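Local structure of tetraacyldisaccharide 4'-kinase (Aquifex aeolicus, 4EHX) at residues Ala180-Leu185 and Pro200-Phe205; Glu273-Thr278 and Tyr288-Ala293; Lys32-Pro37 and Asp118-Gly123; Leu137-Gln142 and Asn169-Leu174; Arg76-Thr81 and Trp94-Asp99. The protein probably transfers the gamma-phosphate of ATP to the 4'-position of a tetraacyldisaccharide 1-phosphate, forming lipid IVA in the last step of its pathway. One frame throughout, in Å; residues are numbered along the deposited sequence.

Contact 1 (Ala180-Leu185 and Pro200-Phe205); sequences ADALVL and PTFKMF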
# COMPACT_ATOMS: atom_id res chain seq x y z
N ALA A 180 13.72 6.35 -9.93
CA ALA A 180 13.15 7.11 -8.82
C ALA A 180 13.56 8.58 -8.82
O ALA A 180 14.70 8.91 -9.11
CB ALA A 180 13.52 6.46 -7.47
N ASP A 181 12.61 9.45 -8.46
CA ASP A 181 12.95 10.84 -8.15
C ASP A 181 13.31 10.97 -6.69
O ASP A 181 14.05 11.88 -6.29
CB ASP A 181 11.77 11.76 -8.45
CG ASP A 181 11.45 11.83 -9.91
OD1 ASP A 181 12.39 11.99 -10.72
OD2 ASP A 181 10.25 11.72 -10.24
N ALA A 182 12.74 10.10 -5.87
CA ALA A 182 12.95 10.14 -4.43
C ALA A 182 12.91 8.72 -3.91
O ALA A 182 12.13 7.89 -4.41
CB ALA A 182 11.88 10.99 -3.74
N LEU A 183 13.75 8.43 -2.92
CA LEU A 183 13.74 7.13 -2.26
C LEU A 183 13.22 7.24 -0.83
O LEU A 183 13.58 8.15 -0.10
CB LEU A 183 15.15 6.53 -2.20
CG LEU A 183 15.79 6.16 -3.53
CD1 LEU A 183 17.17 5.58 -3.31
CD2 LEU A 183 14.92 5.16 -4.27
N VAL A 184 12.38 6.28 -0.45
CA VAL A 184 11.92 6.18 0.92
C VAL A 184 12.44 4.86 1.45
O VAL A 184 12.09 3.80 0.92
CB VAL A 184 10.37 6.21 1.02
CG1 VAL A 184 9.92 6.02 2.48
CG2 VAL A 184 9.83 7.54 0.48
N LEU A 185 13.29 4.93 2.47
CA LEU A 185 13.94 3.75 3.03
C LEU A 185 13.10 3.26 4.19
O LEU A 185 13.10 3.86 5.26
CB LEU A 185 15.36 4.09 3.49
CG LEU A 185 16.30 4.76 2.48
CD1 LEU A 185 17.72 4.85 3.04
CD2 LEU A 185 16.31 4.06 1.12
N PRO A 200 17.21 12.53 -3.49
CA PRO A 200 16.52 12.87 -2.24
C PRO A 200 16.05 11.59 -1.57
O PRO A 200 15.37 10.77 -2.19
CB PRO A 200 15.32 13.69 -2.71
CG PRO A 200 15.73 14.23 -4.05
CD PRO A 200 16.57 13.16 -4.66
N THR A 201 16.40 11.41 -0.30
CA THR A 201 16.21 10.14 0.37
C THR A 201 15.64 10.39 1.77
O THR A 201 16.11 11.28 2.48
CB THR A 201 17.54 9.36 0.45
OG1 THR A 201 18.01 9.12 -0.89
CG2 THR A 201 17.36 8.03 1.18
N PHE A 202 14.65 9.59 2.15
CA PHE A 202 13.88 9.81 3.38
C PHE A 202 13.67 8.51 4.15
O PHE A 202 13.01 7.60 3.65
CB PHE A 202 12.51 10.38 3.05
CG PHE A 202 12.57 11.61 2.20
CD1 PHE A 202 12.60 11.50 0.81
CD2 PHE A 202 12.64 12.87 2.78
CE1 PHE A 202 12.68 12.63 0.02
CE2 PHE A 202 12.73 14.00 1.99
CZ PHE A 202 12.74 13.88 0.61
N LYS A 203 14.19 8.45 5.36
CA LYS A 203 13.99 7.26 6.18
C LYS A 203 12.58 7.25 6.74
O LYS A 203 12.08 8.28 7.21
CB LYS A 203 14.98 7.26 7.34
CG LYS A 203 16.41 6.93 6.92
CD LYS A 203 17.28 6.94 8.18
CE LYS A 203 18.68 6.42 7.93
NZ LYS A 203 19.39 6.38 9.24
N MET A 204 11.96 6.08 6.71
CA MET A 204 10.58 5.95 7.18
C MET A 204 10.49 4.96 8.32
O MET A 204 10.97 3.83 8.22
CB MET A 204 9.69 5.48 6.02
CG MET A 204 8.27 5.15 6.45
SD MET A 204 7.23 4.71 5.03
CE MET A 204 6.60 3.11 5.57
N PHE A 205 9.87 5.41 9.41
CA PHE A 205 9.66 4.60 10.61
C PHE A 205 8.16 4.47 10.74
O PHE A 205 7.43 5.37 10.36
CB PHE A 205 10.21 5.32 11.86
CG PHE A 205 11.71 5.47 11.88
CD1 PHE A 205 12.33 6.44 11.10
CD2 PHE A 205 12.49 4.67 12.70
CE1 PHE A 205 13.72 6.59 11.13
CE2 PHE A 205 13.87 4.82 12.74
CZ PHE A 205 14.49 5.78 11.95
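Phe202 O is approached by two groups of Val184-Leu185: the N-H of Leu185, 2.9 Å from Leu185 N to Phe202 O, and the CA-H of Val184. The amide stands above the carbonyl plane, 36° out of it. Leu183 O also takes two groups, the N-H of Phe202 and the CA-H of Thr201, and Leu183 N-Pro200 O and Met204 N-Leu185 O carry the bonding on at the two ends. This is parallel pairing of strands 182-186 and 201-212, with Leu183 beside Thr201, Val184 beside Phe202 and Leu185 beside Lys203, within the P-loop kinase fold. On the Val184 face, Val184 turns CG1 anti to its N (chi1 177°) and beside its carbonyl carbon, where it meets Met204 CB at 3.6 Å. The Phe202 ring presents its edge to Leu183 O and to Ala182 CB, with 4.2 Å from Phe202 CE1 to Ala182 CB; Leu300 and Leu306 also touch this ring. On the other face, Thr201 CG2 lies 3.7 Å from Leu185 CG, the two side chains crossing obliquely. Thr201 OG1 is bonded to Lys199 O, while Lys203 NZ pairs with Glu194. Strand 150-156 flanks 182-186, and the Met204 side chain comes within about 4 Å of Gly50 of the predicted ATP site.

Contact 2 (Glu273-Thr278 and Tyr288-Ala293); sequences EIYLTT and YENVFA
Asn290 reaches back to Glu273 with its amide, ND2 standing 2.8 Å from Glu273 O in a bent bond of 138° at the hydrogen. A chi1 of 61° places Asn290 CG between its own N and carbonyl carbon, which folds the amide toward Glu273-Tyr275. There it runs alongside Tyr275, pointing the same way: ND2 of Asn290 sits at the ring edge, 3.6 Å from Tyr275 CE1, with the amide and ring planes 79° apart. The phenol hydroxyl beyond is bonded to Glu270 N. Val291 holds CG1 anti to its N and puts that methyl 3.8 Å from Thr277 CG2, while its other methyl nears Tyr275 CB; Thr277 OG1 is hydrogen-bonded to Phe232 O. On the opposite face Phe292 meets both Ile274 and Leu276. Ile274 CG2 approaches the ring obliquely, 3.9 Å from Phe292 CD1, and Leu276 CD2 packs against Phe292 CB at 3.7 Å; Tyr275 O meets the ring edge in its plane. Backbone bonds Tyr275 N-Asn290 O, Phe292 N-Tyr275 O and Thr277 N-Phe292 O set the parallel register. With helix 279-282 between them in the chain, its N-cap at Thr278, strands 275-277 and 291-300 make a beta-alpha-beta crossover.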
# COMPACT_ATOMS: atom_id res chain seq x y z
N GLU A 273 -16.71 -9.68 24.28
CA GLU A 273 -15.27 -9.90 24.09
C GLU A 273 -14.71 -8.86 23.13
O GLU A 273 -15.46 -8.29 22.32
CB GLU A 273 -14.97 -11.32 23.59
CG GLU A 273 -15.44 -12.44 24.51
CD GLU A 273 -14.53 -12.67 25.71
OE1 GLU A 273 -13.35 -12.26 25.65
OE2 GLU A 273 -14.98 -13.26 26.72
N ILE A 274 -13.41 -8.62 23.22
CA ILE A 274 -12.72 -7.73 22.29
C ILE A 274 -11.82 -8.53 21.36
O ILE A 274 -11.09 -9.41 21.80
CB ILE A 274 -11.85 -6.70 23.03
CG1 ILE A 274 -12.73 -5.84 23.93
CG2 ILE A 274 -11.07 -5.84 22.01
CD1 ILE A 274 -11.96 -4.85 24.78
N TYR A 275 -11.90 -8.22 20.06
CA TYR A 275 -11.12 -8.92 19.06
C TYR A 275 -10.14 -7.97 18.38
O TYR A 275 -10.45 -6.79 18.16
CB TYR A 275 -12.01 -9.56 17.99
CG TYR A 275 -12.96 -10.60 18.54
CD1 TYR A 275 -14.16 -10.23 19.14
CD2 TYR A 275 -12.66 -11.95 18.47
CE1 TYR A 275 -15.03 -11.18 19.66
CE2 TYR A 275 -13.52 -12.90 18.98
CZ TYR A 275 -14.70 -12.51 19.58
OH TYR A 275 -15.55 -13.47 20.08
N LEU A 276 -8.98 -8.51 18.03
CA LEU A 276 -8.01 -7.81 17.19
C LEU A 276 -7.75 -8.63 15.95
O LEU A 276 -7.62 -9.85 16.02
CB LEU A 276 -6.70 -7.58 17.94
CG LEU A 276 -6.83 -6.71 19.19
CD1 LEU A 276 -5.45 -6.38 19.76
CD2 LEU A 276 -7.60 -5.44 18.85
N THR A 277 -7.68 -7.95 14.81
CA THR A 277 -7.39 -8.62 13.55
C THR A 277 -6.66 -7.62 12.65
O THR A 277 -6.28 -6.53 13.12
CB THR A 277 -8.67 -9.15 12.87
OG1 THR A 277 -8.32 -9.89 11.69
CG2 THR A 277 -9.62 -7.99 12.50
N THR A 278 -6.44 -7.98 11.39
CA THR A 278 -5.73 -7.10 10.46
C THR A 278 -6.71 -6.21 9.70
O THR A 278 -7.88 -6.54 9.57
CB THR A 278 -4.90 -7.89 9.42
OG1 THR A 278 -5.79 -8.55 8.50
CG2 THR A 278 -4.01 -8.92 10.10
N TYR A 288 -19.49 -5.04 13.38
CA TYR A 288 -19.06 -5.68 14.62
C TYR A 288 -18.24 -4.65 15.38
O TYR A 288 -17.11 -4.35 15.01
CB TYR A 288 -18.26 -6.96 14.36
CG TYR A 288 -19.13 -8.16 14.07
CD1 TYR A 288 -20.02 -8.64 15.03
CD2 TYR A 288 -19.06 -8.81 12.85
CE1 TYR A 288 -20.83 -9.74 14.76
CE2 TYR A 288 -19.86 -9.89 12.57
CZ TYR A 288 -20.73 -10.37 13.53
OH TYR A 288 -21.52 -11.46 13.22
N GLU A 289 -18.82 -4.11 16.43
CA GLU A 289 -18.22 -2.98 17.10
C GLU A 289 -17.24 -3.40 18.18
O GLU A 289 -16.66 -2.56 18.86
CB GLU A 289 -19.32 -2.05 17.64
CG GLU A 289 -20.01 -1.28 16.51
CD GLU A 289 -21.46 -0.96 16.79
OE1 GLU A 289 -22.19 -0.70 15.81
OE2 GLU A 289 -21.88 -0.98 17.97
N ASN A 290 -17.03 -4.70 18.32
CA ASN A 290 -16.04 -5.19 19.27
C ASN A 290 -14.78 -5.74 18.59
O ASN A 290 -13.98 -6.43 19.22
CB ASN A 290 -16.65 -6.21 20.26
CG ASN A 290 -17.21 -7.46 19.56
OD1 ASN A 290 -17.53 -7.45 18.37
ND2 ASN A 290 -17.35 -8.55 20.33
N VAL A 291 -14.59 -5.39 17.31
CA VAL A 291 -13.47 -5.89 16.50
C VAL A 291 -12.63 -4.73 16.00
O VAL A 291 -13.17 -3.79 15.42
CB VAL A 291 -14.00 -6.68 15.30
CG1 VAL A 291 -12.85 -7.20 14.44
CG2 VAL A 291 -14.91 -7.82 15.76
N PHE A 292 -11.31 -4.79 16.23
CA PHE A 292 -10.40 -3.69 15.95
C PHE A 292 -9.14 -4.15 15.22
O PHE A 292 -8.80 -5.34 15.24
CB PHE A 292 -9.97 -3.02 17.26
CG PHE A 292 -11.12 -2.55 18.11
CD1 PHE A 292 -11.76 -3.43 18.97
CD2 PHE A 292 -11.57 -1.24 18.04
CE1 PHE A 292 -12.84 -3.00 19.74
CE2 PHE A 292 -12.63 -0.81 18.81
CZ PHE A 292 -13.27 -1.69 19.66
N ALA A 293 -8.45 -3.20 14.60
CA ALA A 293 -7.13 -3.44 14.02
C ALA A 293 -6.12 -2.48 14.66
O ALA A 293 -6.50 -1.50 15.28
CB ALA A 293 -7.15 -3.26 12.49

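Contact 3 (Lys32-Pro37 and Asp118-Gly123); sequences KKLPVP and DRYKGG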
# COMPACT_ATOMS: atom_id res chain seq x y z
N LYS A 32 1.98 8.43 -21.51
CA LYS A 32 0.84 9.34 -21.55
C LYS A 32 0.87 10.35 -20.41
O LYS A 32 1.41 10.06 -19.35
CB LYS A 32 -0.47 8.54 -21.54
CG LYS A 32 -0.48 7.50 -22.67
CD LYS A 32 -1.75 6.66 -22.68
CE LYS A 32 -2.91 7.45 -23.25
NZ LYS A 32 -2.51 8.20 -24.47
N LYS A 33 0.27 11.52 -20.61
CA LYS A 33 0.39 12.59 -19.63
C LYS A 33 -0.97 13.12 -19.22
O LYS A 33 -1.68 13.69 -20.04
CB LYS A 33 1.23 13.72 -20.22
CG LYS A 33 1.29 14.97 -19.36
CD LYS A 33 2.30 14.85 -18.25
CE LYS A 33 2.62 16.21 -17.62
NZ LYS A 33 1.41 16.84 -16.99
N LEU A 34 -1.34 12.93 -17.95
CA LEU A 34 -2.55 13.57 -17.42
C LEU A 34 -2.31 15.07 -17.18
O LEU A 34 -1.17 15.48 -16.93
CB LEU A 34 -3.00 12.89 -16.13
CG LEU A 34 -3.56 11.48 -16.33
CD1 LEU A 34 -3.65 10.74 -14.99
CD2 LEU A 34 -4.94 11.52 -17.01
N PRO A 35 -3.38 15.88 -17.28
CA PRO A 35 -3.27 17.34 -17.17
C PRO A 35 -3.23 17.86 -15.74
O PRO A 35 -3.29 19.08 -15.56
CB PRO A 35 -4.54 17.84 -17.87
CG PRO A 35 -5.54 16.76 -17.62
CD PRO A 35 -4.73 15.47 -17.71
N VAL A 36 -3.15 16.99 -14.74
CA VAL A 36 -2.87 17.45 -13.38
C VAL A 36 -1.67 16.66 -12.87
O VAL A 36 -1.31 15.66 -13.46
CB VAL A 36 -4.08 17.27 -12.41
CG1 VAL A 36 -5.27 18.09 -12.87
CG2 VAL A 36 -4.46 15.79 -12.27
N PRO A 37 -1.05 17.10 -11.76
CA PRO A 37 0.10 16.39 -11.20
C PRO A 37 -0.19 14.95 -10.77
O PRO A 37 -1.29 14.62 -10.30
CB PRO A 37 0.49 17.25 -9.99
CG PRO A 37 -0.04 18.63 -10.32
CD PRO A 37 -1.34 18.36 -11.05
N ASP A 118 -5.48 0.22 -16.43
CA ASP A 118 -4.83 1.31 -17.15
C ASP A 118 -5.00 2.58 -16.31
O ASP A 118 -6.10 3.13 -16.22
CB ASP A 118 -5.49 1.49 -18.52
CG ASP A 118 -4.71 2.45 -19.41
OD1 ASP A 118 -4.82 3.66 -19.21
OD2 ASP A 118 -3.99 1.99 -20.32
N ARG A 119 -3.92 3.03 -15.68
CA ARG A 119 -4.04 4.16 -14.75
C ARG A 119 -4.46 5.45 -15.45
O ARG A 119 -5.25 6.24 -14.92
CB ARG A 119 -2.72 4.37 -13.98
CG ARG A 119 -2.61 3.58 -12.66
CD ARG A 119 -2.66 2.08 -12.85
NE ARG A 119 -1.88 1.38 -11.83
CZ ARG A 119 -1.45 0.13 -11.93
NH1 ARG A 119 -1.74 -0.60 -13.02
NH2 ARG A 119 -0.74 -0.38 -10.93
N TYR A 120 -3.93 5.68 -16.65
CA TYR A 120 -4.32 6.85 -17.43
C TYR A 120 -5.84 6.94 -17.63
O TYR A 120 -6.45 7.99 -17.38
CB TYR A 120 -3.61 6.86 -18.78
CG TYR A 120 -3.96 8.06 -19.64
CD1 TYR A 120 -3.31 9.28 -19.46
CD2 TYR A 120 -4.94 7.97 -20.62
CE1 TYR A 120 -3.64 10.39 -20.24
CE2 TYR A 120 -5.26 9.07 -21.41
CZ TYR A 120 -4.60 10.27 -21.22
OH TYR A 120 -4.92 11.35 -22.00
N LYS A 121 -6.46 5.85 -18.10
CA LYS A 121 -7.92 5.83 -18.27
C LYS A 121 -8.64 6.07 -16.95
O LYS A 121 -9.69 6.70 -16.92
CB LYS A 121 -8.40 4.51 -18.88
CG LYS A 121 -7.98 4.32 -20.33
CD LYS A 121 -8.43 2.96 -20.86
CE LYS A 121 -8.21 2.85 -22.36
NZ LYS A 121 -6.90 3.44 -22.77
N GLY A 122 -8.09 5.55 -15.85
CA GLY A 122 -8.66 5.79 -14.54
C GLY A 122 -8.59 7.28 -14.24
O GLY A 122 -9.55 7.87 -13.73
N GLY A 123 -7.46 7.89 -14.57
CA GLY A 123 -7.29 9.32 -14.41
C GLY A 123 -8.29 10.13 -15.22
O GLY A 123 -8.82 11.12 -14.73
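Cation-pi and apolar packing, without a hydrogen bond across it, joins the loop between helix 7-25 and strand 38-43 to the first turn of helix 119-130. Lys32 crosses Tyr120 at about a right angle and lays CE over one ring face, 3.4 Å from Tyr120 CD2, a CH-pi contact displaced toward the rim. Bends at chi3 (76°) and chi4 (44°) curl the Lys32 chain over the ring, and NZ completes a cation-pi interaction 4.5 Å from the Tyr120 ring centroid. Leu34 CD2 approaches the ring obliquely, 3.7 Å from Tyr120 CE1, while its CD1 lies 3.9 Å from Gly123 CA, a spot that a side chain on Gly123 would contest. An alanine in place of Tyr120 is likely to leave the Lys32 ammonium without its pi partner and open a gap beside Leu34. Asp118 OD1 receives Lys121 N at 3.0 Å through its anti lone pair, and OD2 pairs with Lys145. The loop thus packs on the first turn of a helix whose N-cap is Asp118.

Contact 4 (Leu137-Gln142 and Asn169-Leu174); sequences LDDGFQ and NLREPL
Arg171 grips the Asp139 carboxylate end-on with two nitrogens: NH2 lies 2.9 Å from Asp139 OD1 and NH1 a longer 3.3 Å from Asp139 OD2. Both oxygens use their syn lone pairs, and the carboxylate and guanidinium planes are only 18° apart, so the salt bridge is nearly flat. The Asp139 CG stands anti to its N (chi1 -158°), carrying the carboxylate out to meet the arginine from the opposite direction. Gln142 NE2 gives the second strong bond, 2.8 Å to Glu172 OE1, arriving on the anti side 20° out of the carboxylate plane; the amide also donates to Asn43 O. Gln142 OE1 lies over the centre of one guanidinium face, 3.4 Å from Arg171 CZ, without a hydrogen bond. Arg171 NE is buried with no partner in the model. Farther out, Phe141 turns its ring edge to Glu172, CD2 being 3.3 Å from Glu172 OE1. Glu172 OE2 is held by Arg179 and Asn21, which leaves this glutamate gripped at both oxygens. Arg171 comes within about 4 Å of Val46 of the predicted ATP site. The contact lies just past strand 134-138, with Lys51 of helix 51-61 touching Asp139, Phe141 against strand 150-156, and Pro173 packed on helix 7-25.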
# COMPACT_ATOMS: atom_id res chain seq x y z
N LEU A 137 -0.53 7.41 -7.53
CA LEU A 137 -0.62 6.03 -7.99
C LEU A 137 -0.21 5.18 -6.81
O LEU A 137 0.90 5.33 -6.27
CB LEU A 137 0.35 5.76 -9.16
CG LEU A 137 0.42 6.79 -10.29
CD1 LEU A 137 1.30 6.24 -11.45
CD2 LEU A 137 -0.97 7.13 -10.82
N ASP A 138 -1.09 4.31 -6.36
CA ASP A 138 -0.63 3.38 -5.36
C ASP A 138 -0.06 2.20 -6.17
O ASP A 138 -0.71 1.64 -7.06
CB ASP A 138 -1.71 2.99 -4.34
CG ASP A 138 -2.74 2.07 -4.90
OD1 ASP A 138 -2.83 2.00 -6.14
OD2 ASP A 138 -3.47 1.41 -4.12
N ASP A 139 1.18 1.88 -5.90
CA ASP A 139 1.82 0.82 -6.63
C ASP A 139 1.98 1.14 -8.12
O ASP A 139 1.54 0.39 -8.99
CB ASP A 139 1.07 -0.50 -6.41
CG ASP A 139 1.96 -1.69 -6.69
OD1 ASP A 139 3.18 -1.52 -6.50
OD2 ASP A 139 1.47 -2.75 -7.12
N GLY A 140 2.63 2.26 -8.41
CA GLY A 140 2.70 2.73 -9.77
C GLY A 140 4.10 2.74 -10.37
O GLY A 140 4.26 3.20 -11.50
N PHE A 141 5.10 2.25 -9.65
CA PHE A 141 6.50 2.31 -10.17
C PHE A 141 6.70 1.61 -11.53
O PHE A 141 7.43 2.11 -12.40
CB PHE A 141 7.51 1.76 -9.14
CG PHE A 141 8.95 2.10 -9.45
CD1 PHE A 141 9.44 3.39 -9.24
CD2 PHE A 141 9.82 1.13 -9.92
CE1 PHE A 141 10.78 3.71 -9.52
CE2 PHE A 141 11.16 1.43 -10.18
CZ PHE A 141 11.64 2.72 -9.99
N GLN A 142 6.07 0.46 -11.70
CA GLN A 142 6.18 -0.30 -12.95
C GLN A 142 5.25 0.20 -14.08
O GLN A 142 5.39 -0.22 -15.23
CB GLN A 142 5.89 -1.78 -12.68
CG GLN A 142 7.00 -2.52 -11.93
CD GLN A 142 7.03 -2.19 -10.44
OE1 GLN A 142 5.99 -2.06 -9.79
NE2 GLN A 142 8.23 -2.05 -9.90
N ASN A 169 12.22 -12.04 -4.63
CA ASN A 169 11.00 -11.24 -4.59
C ASN A 169 11.00 -10.00 -5.46
O ASN A 169 10.01 -9.26 -5.49
CB ASN A 169 10.67 -10.83 -3.15
CG ASN A 169 10.55 -12.01 -2.23
OD1 ASN A 169 9.60 -12.78 -2.32
ND2 ASN A 169 11.53 -12.18 -1.34
N LEU A 170 12.09 -9.74 -6.18
CA LEU A 170 12.16 -8.51 -6.96
C LEU A 170 11.31 -8.58 -8.23
O LEU A 170 11.37 -9.56 -8.99
CB LEU A 170 13.62 -8.16 -7.30
CG LEU A 170 14.52 -7.80 -6.12
CD1 LEU A 170 15.93 -7.49 -6.60
CD2 LEU A 170 13.93 -6.63 -5.34
N ARG A 171 10.50 -7.55 -8.46
CA ARG A 171 9.72 -7.46 -9.69
C ARG A 171 10.58 -6.92 -10.84
O ARG A 171 10.28 -7.15 -12.00
CB ARG A 171 8.48 -6.57 -9.49
CG ARG A 171 7.38 -7.25 -8.69
CD ARG A 171 6.09 -6.43 -8.66
NE ARG A 171 6.21 -5.27 -7.78
CZ ARG A 171 5.20 -4.45 -7.48
NH1 ARG A 171 3.99 -4.67 -7.99
NH2 ARG A 171 5.40 -3.42 -6.68
N GLU A 172 11.63 -6.17 -10.48
CA GLU A 172 12.58 -5.59 -11.43
C GLU A 172 13.96 -5.58 -10.82
O GLU A 172 14.09 -5.51 -9.59
CB GLU A 172 12.25 -4.12 -11.72
CG GLU A 172 10.87 -3.81 -12.12
CD GLU A 172 10.75 -2.37 -12.56
OE1 GLU A 172 10.18 -1.55 -11.80
OE2 GLU A 172 11.25 -2.06 -13.66
N PRO A 173 15.00 -5.59 -11.66
CA PRO A 173 16.40 -5.54 -11.21
C PRO A 173 16.65 -4.26 -10.44
O PRO A 173 16.02 -3.24 -10.71
CB PRO A 173 17.19 -5.49 -12.51
CG PRO A 173 16.29 -6.12 -13.53
CD PRO A 173 14.90 -5.77 -13.13
N LEU A 174 17.57 -4.33 -9.48
CA LEU A 174 17.91 -3.17 -8.65
C LEU A 174 18.41 -1.96 -9.44
O LEU A 174 18.31 -0.83 -8.96
CB LEU A 174 18.92 -3.57 -7.57
CG LEU A 174 18.47 -4.57 -6.50
CD1 LEU A 174 19.66 -4.99 -5.62
CD2 LEU A 174 17.34 -3.99 -5.64

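Contact 5 (Arg76-Thr81 and Trp94-Asp99); sequences RKSKGT and WEEAGD
The stronger of two hydrogen bonds comes from Ser78, whose OG donates to Glu96 O at 3.2 Å, 32° out of the carbonyl plane. A chi1 of 66° places OG between the serine's own N and carbonyl carbon, facing Glu96, with CG of Glu96 3.3 Å from OG. A weak bond joins Lys77 N to Glu95 O at 3.4 Å; both Lys77 and Ser78 are poorly ordered. Lys77 and Glu95 run side by side, with Lys77 NZ 3.8 Å from Glu95 CB and the charged ends apart. Arg76 lays its aliphatic part along the helix end: CD lies 3.0 Å from Ala97 O, a buried carbonyl with no hydrogen-bond partner in the model, and CB lies 3.6 Å from Glu96 O. Within its own loop, the Arg76 guanidinium turns back, NH2 reaching Gly80 O at 3.1 Å from well above the carbonyl plane while NH1 bonds Gly73 O. A serine in place of Arg76 would probably leave Gly80 O and Gly73 O without these donors and uncover the helix end around Ala97 O. Gly98 leaves helix 94-97 with positive phi (89°) and is at once the N-cap of helix 99-107; the loop before strand 81-86 covers this junction between consecutive helices.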
# COMPACT_ATOMS: atom_id res chain seq x y z
N ARG A 76 -10.93 -8.12 -9.40
CA ARG A 76 -12.21 -7.49 -9.08
C ARG A 76 -13.40 -8.27 -9.65
O ARG A 76 -13.24 -9.12 -10.53
CB ARG A 76 -12.25 -6.05 -9.60
CG ARG A 76 -10.90 -5.37 -9.61
CD ARG A 76 -11.02 -3.86 -9.48
NE ARG A 76 -11.82 -3.26 -10.55
CZ ARG A 76 -11.33 -2.79 -11.69
NH1 ARG A 76 -10.02 -2.86 -11.94
NH2 ARG A 76 -12.14 -2.25 -12.59
N LYS A 77 -14.60 -7.96 -9.15
CA LYS A 77 -15.84 -8.53 -9.66
C LYS A 77 -16.36 -7.67 -10.82
O LYS A 77 -17.38 -7.99 -11.43
CB LYS A 77 -16.90 -8.62 -8.56
CG LYS A 77 -18.25 -9.18 -9.02
CD LYS A 77 -19.29 -9.16 -7.91
CE LYS A 77 -18.92 -10.10 -6.77
NZ LYS A 77 -20.05 -10.26 -5.81
N SER A 78 -15.65 -6.59 -11.09
CA SER A 78 -15.97 -5.72 -12.22
C SER A 78 -14.67 -5.25 -12.86
O SER A 78 -13.64 -5.13 -12.19
CB SER A 78 -16.80 -4.51 -11.76
OG SER A 78 -16.05 -3.67 -10.90
N LYS A 79 -14.72 -4.98 -14.16
CA LYS A 79 -13.52 -4.61 -14.91
C LYS A 79 -13.70 -3.26 -15.61
O LYS A 79 -14.78 -2.68 -15.58
CB LYS A 79 -13.20 -5.69 -15.94
CG LYS A 79 -11.77 -5.66 -16.45
CD LYS A 79 -11.61 -6.57 -17.66
CE LYS A 79 -12.63 -6.27 -18.76
NZ LYS A 79 -12.25 -5.10 -19.61
N GLY A 80 -12.64 -2.78 -16.25
CA GLY A 80 -12.65 -1.47 -16.86
C GLY A 80 -12.17 -0.45 -15.85
O GLY A 80 -11.20 -0.67 -15.14
N THR A 81 -12.86 0.68 -15.79
CA THR A 81 -12.53 1.72 -14.81
C THR A 81 -13.70 1.84 -13.84
O THR A 81 -14.85 1.83 -14.25
CB THR A 81 -12.27 3.05 -15.50
OG1 THR A 81 -11.21 2.89 -16.44
CG2 THR A 81 -11.86 4.10 -14.49
N TRP A 94 -16.39 -4.31 -1.34
CA TRP A 94 -15.04 -4.82 -1.58
C TRP A 94 -15.08 -5.92 -2.63
O TRP A 94 -14.17 -6.05 -3.44
CB TRP A 94 -14.39 -5.32 -0.28
CG TRP A 94 -15.13 -6.43 0.40
CD1 TRP A 94 -14.97 -7.77 0.17
CD2 TRP A 94 -16.11 -6.31 1.43
NE1 TRP A 94 -15.82 -8.49 0.99
CE2 TRP A 94 -16.53 -7.61 1.77
CE3 TRP A 94 -16.70 -5.22 2.08
CZ2 TRP A 94 -17.49 -7.85 2.75
CZ3 TRP A 94 -17.66 -5.46 3.05
CH2 TRP A 94 -18.04 -6.77 3.38
N GLU A 95 -16.16 -6.70 -2.61
CA GLU A 95 -16.35 -7.73 -3.63
C GLU A 95 -16.19 -7.16 -5.04
O GLU A 95 -15.54 -7.76 -5.89
CB GLU A 95 -17.72 -8.40 -3.47
CG GLU A 95 -17.90 -9.24 -2.19
CD GLU A 95 -18.66 -8.51 -1.08
OE1 GLU A 95 -18.57 -7.27 -1.01
OE2 GLU A 95 -19.34 -9.20 -0.29
N GLU A 96 -16.78 -5.99 -5.28
CA GLU A 96 -16.73 -5.37 -6.61
C GLU A 96 -15.47 -4.53 -6.84
O GLU A 96 -14.98 -4.42 -7.97
CB GLU A 96 -17.98 -4.52 -6.86
CG GLU A 96 -18.04 -3.88 -8.24
CD GLU A 96 -19.40 -3.29 -8.56
OE1 GLU A 96 -20.32 -3.40 -7.71
OE2 GLU A 96 -19.56 -2.73 -9.66
N ALA A 97 -14.94 -3.94 -5.78
CA ALA A 97 -13.77 -3.08 -5.91
C ALA A 97 -12.48 -3.90 -5.96
O ALA A 97 -11.48 -3.46 -6.52
CB ALA A 97 -13.71 -2.08 -4.76
N GLY A 98 -12.52 -5.08 -5.36
CA GLY A 98 -11.30 -5.80 -5.02
C GLY A 98 -10.87 -5.37 -3.63
O GLY A 98 -11.09 -4.23 -3.23
N ASP A 99 -10.25 -6.29 -2.89
CA ASP A 99 -9.86 -6.01 -1.51
C ASP A 99 -8.92 -4.82 -1.36
O ASP A 99 -9.00 -4.08 -0.39
CB ASP A 99 -9.23 -7.25 -0.87
CG ASP A 99 -10.26 -8.26 -0.40
OD1 ASP A 99 -11.44 -8.17 -0.83
OD2 ASP A 99 -9.89 -9.15 0.39

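How the contacts relate
Contacts 1 and 4 lie nearest the predicted ATP site. Their centres are 15 Å apart, and Ala180 N meets Phe141 CE1 at 4.0 Å; Met204 approaches Gly50 and Arg171 approaches Val46. Contact 3 reaches contact 4 through Arg119 NH2, which packs 3.1 Å from Asp139 O, the backbone oxygen of the residue whose carboxylate holds Arg171. Contact 5 is nested in the loop that contact 3 closes, and Thr81 CG2 packs 3.6 Å from Gly122 CA. Contact 2 is remote, its centre 33 Å from those of contacts 1 and 4, yet strands 201-212 and 291-300 pair antiparallel and link it with contact 1. Thr278 remains about 11 Å from Thr52 between side chains.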